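Local coordinates for protein eukaryotic translation initiation factor 4 gamma 2 (Homo sapiens, PDB 4IUL) that probably acts in translation initiation as an eIF4G relative, its MIF4G domain of HEAT repeats interacting with the helicase eIF4A, at residues L30-P35 with D39-E44. Sequence-based numbering, arbitrary orientation.
Sequences LNKLTP and DKLCLE
At the turn between helix 13-31 and helix 38-48 of the MIF4G domain, Leu-41 reaches back from the second helix onto the backbone just past the end of the first, where Lys-32 leaves helical geometry. Leu-41 CD1 lies 3.1 Å from Lys-32 O and 3.7 Å from Leu-33 CA, so one methyl covers the link between the two residues. With CG anti to its carbonyl carbon (chi1 -57°) and CD1 anti to CA, Leu-41 sends CD1 onto the backbone and leaves CD2 for the lysine. Leu-41 CD1 also meets Leu-33 CD1 at 4.2 Å, the two side chains running side by side and heading opposite ways, while Leu-41 CD2 takes the end of Lys-32, whose NZ comes within 3.9 Å. A bend at chi4 (77°) finishes that lysine chain, leaving NZ 4.5 Å from Glu-44 OE1: too long for a salt bridge, though the opposite charges probably attract. Near the start of the second helix, a water bridges the turn, donating to Pro-35 O and accepting from Asp-39 N (2.8 Å). Leu-41 also packs on Ile-29 of helix 13-31, and Leu-33 on Tyr-77 of helix 74-87. A turn packed against a leucine of the returning helix fits a helical hairpin, the building unit of HEAT-repeat folds such as MIF4G.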
loop_
_atom_site.group_PDB
_atom_site.type_symbol
_atom_site.label_atom_id
_atom_site.label_comp_id
_atom_site.label_asym_id
_atom_site.label_seq_id
_atom_site.Cartn_x
_atom_site.Cartn_y
_atom_site.Cartn_z
ATOM N N LEU A 30 -7.214 -16.954 1.161
ATOM C CA LEU A 30 -7.181 -15.548 1.519
ATOM C C LEU A 30 -8.421 -15.161 2.314
ATOM O O LEU A 30 -8.344 -14.344 3.234
ATOM C CB LEU A 30 -7.093 -14.678 0.261
ATOM C CG LEU A 30 -5.807 -14.755 -0.561
ATOM C CD1 LEU A 30 -5.963 -13.916 -1.825
ATOM C CD2 LEU A 30 -4.636 -14.256 0.272
ATOM N N ASN A 31 -9.566 -15.738 1.955
ATOM C CA ASN A 31 -10.805 -15.421 2.654
ATOM C C ASN A 31 -10.745 -15.752 4.144
ATOM O O ASN A 31 -11.119 -14.929 4.980
ATOM C CB ASN A 31 -12.002 -16.145 2.022
ATOM C CG ASN A 31 -12.509 -15.457 0.761
ATOM O OD1 ASN A 31 -12.326 -14.249 0.580
ATOM N ND2 ASN A 31 -13.173 -16.219 -0.104
ATOM N N LYS A 32 -10.270 -16.944 4.484
ATOM C CA LYS A 32 -10.189 -17.324 5.889
ATOM C C LYS A 32 -8.864 -16.995 6.576
ATOM O O LYS A 32 -8.505 -17.631 7.563
ATOM C CB LYS A 32 -10.514 -18.816 6.056
ATOM C CG LYS A 32 -9.798 -19.777 5.116
ATOM C CD LYS A 32 -10.509 -21.131 5.147
ATOM C CE LYS A 32 -10.006 -22.107 4.089
ATOM N NZ LYS A 32 -8.702 -22.742 4.437
ATOM N N LEU A 33 -8.154 -15.989 6.070
ATOM C CA LEU A 33 -6.870 -15.588 6.651
ATOM C C LEU A 33 -7.062 -14.725 7.895
ATOM O O LEU A 33 -7.727 -13.686 7.856
ATOM C CB LEU A 33 -6.033 -14.816 5.628
ATOM C CG LEU A 33 -4.635 -14.383 6.079
ATOM C CD1 LEU A 33 -3.763 -15.610 6.307
ATOM C CD2 LEU A 33 -4.012 -13.481 5.022
ATOM N N THR A 34 -6.466 -15.162 9.000
ATOM C CA THR A 34 -6.567 -14.442 10.263
ATOM C C THR A 34 -5.238 -14.477 11.012
ATOM O O THR A 34 -4.435 -15.394 10.813
ATOM C CB THR A 34 -7.657 -15.065 11.158
ATOM O OG1 THR A 34 -7.735 -14.346 12.391
ATOM C CG2 THR A 34 -7.340 -16.511 11.452
ATOM N N PRO A 35 -4.985 -13.474 11.876
ATOM C CA PRO A 35 -3.735 -13.425 12.642
ATOM C C PRO A 35 -3.476 -14.761 13.328
ATOM O O PRO A 35 -2.335 -15.200 13.440
ATOM C CB PRO A 35 -3.989 -12.307 13.647
ATOM C CG PRO A 35 -4.891 -11.383 12.901
ATOM C CD PRO A 35 -5.848 -12.324 12.207
ATOM N N ASP A 39 0.025 -18.378 10.277
ATOM C CA ASP A 39 1.081 -19.374 10.200
ATOM C C ASP A 39 0.750 -20.609 9.378
ATOM O O ASP A 39 1.543 -21.015 8.531
ATOM C CB ASP A 39 1.505 -19.765 11.615
ATOM C CG ASP A 39 2.187 -18.617 12.354
ATOM O OD1 ASP A 39 2.288 -18.677 13.599
ATOM O OD2 ASP A 39 2.630 -17.656 11.686
ATOM N N LYS A 40 -0.422 -21.194 9.609
ATOM C CA LYS A 40 -0.833 -22.401 8.891
ATOM C C LYS A 40 -1.246 -22.169 7.435
ATOM O O LYS A 40 -0.800 -22.882 6.534
ATOM C CB LYS A 40 -1.982 -23.084 9.637
ATOM C CG LYS A 40 -2.501 -24.351 8.962
ATOM C CD LYS A 40 -3.723 -24.909 9.681
ATOM C CE LYS A 40 -4.206 -26.198 9.030
ATOM N NZ LYS A 40 -5.450 -26.714 9.671
ATOM N N LEU A 41 -2.107 -21.183 7.206
ATOM C CA LEU A 41 -2.582 -20.891 5.859
ATOM C C LEU A 41 -1.441 -20.377 4.993
ATOM O O LEU A 41 -1.420 -20.593 3.782
ATOM C CB LEU A 41 -3.707 -19.858 5.913
ATOM C CG LEU A 41 -4.902 -20.256 6.781
ATOM C CD1 LEU A 41 -5.928 -19.136 6.812
ATOM C CD2 LEU A 41 -5.515 -21.536 6.238
ATOM N N CYS A 42 -0.488 -19.706 5.631
ATOM C CA CYS A 42 0.663 -19.160 4.929
ATOM C C CYS A 42 1.458 -20.311 4.332
ATOM O O CYS A 42 1.923 -20.232 3.195
ATOM C CB CYS A 42 1.535 -18.358 5.898
ATOM S SG CYS A 42 2.870 -17.405 5.123
ATOM N N LEU A 43 1.602 -21.386 5.104
ATOM C CA LEU A 43 2.338 -22.564 4.651
ATOM C C LEU A 43 1.626 -23.238 3.487
ATOM O O LEU A 43 2.270 -23.727 2.558
ATOM C CB LEU A 43 2.508 -23.569 5.796
ATOM C CG LEU A 43 3.598 -23.256 6.824
ATOM C CD1 LEU A 43 3.476 -24.189 8.014
ATOM C CD2 LEU A 43 4.963 -23.404 6.169
ATOM N N GLU A 44 0.297 -23.267 3.546
ATOM C CA GLU A 44 -0.495 -23.879 2.485
ATOM C C GLU A 44 -0.312 -23.089 1.186
ATOM O O GLU A 44 -0.106 -23.665 0.114
ATOM C CB GLU A 44 -1.974 -23.896 2.872
ATOM C CG GLU A 44 -2.787 -24.968 2.157
ATOM C CD GLU A 44 -4.280 -24.831 2.409
ATOM O OE1 GLU A 44 -4.662 -24.451 3.541
ATOM O OE2 GLU A 44 -5.067 -25.113 1.474
HETATM O O HOH W 1 -0.977 -17.829 12.790
#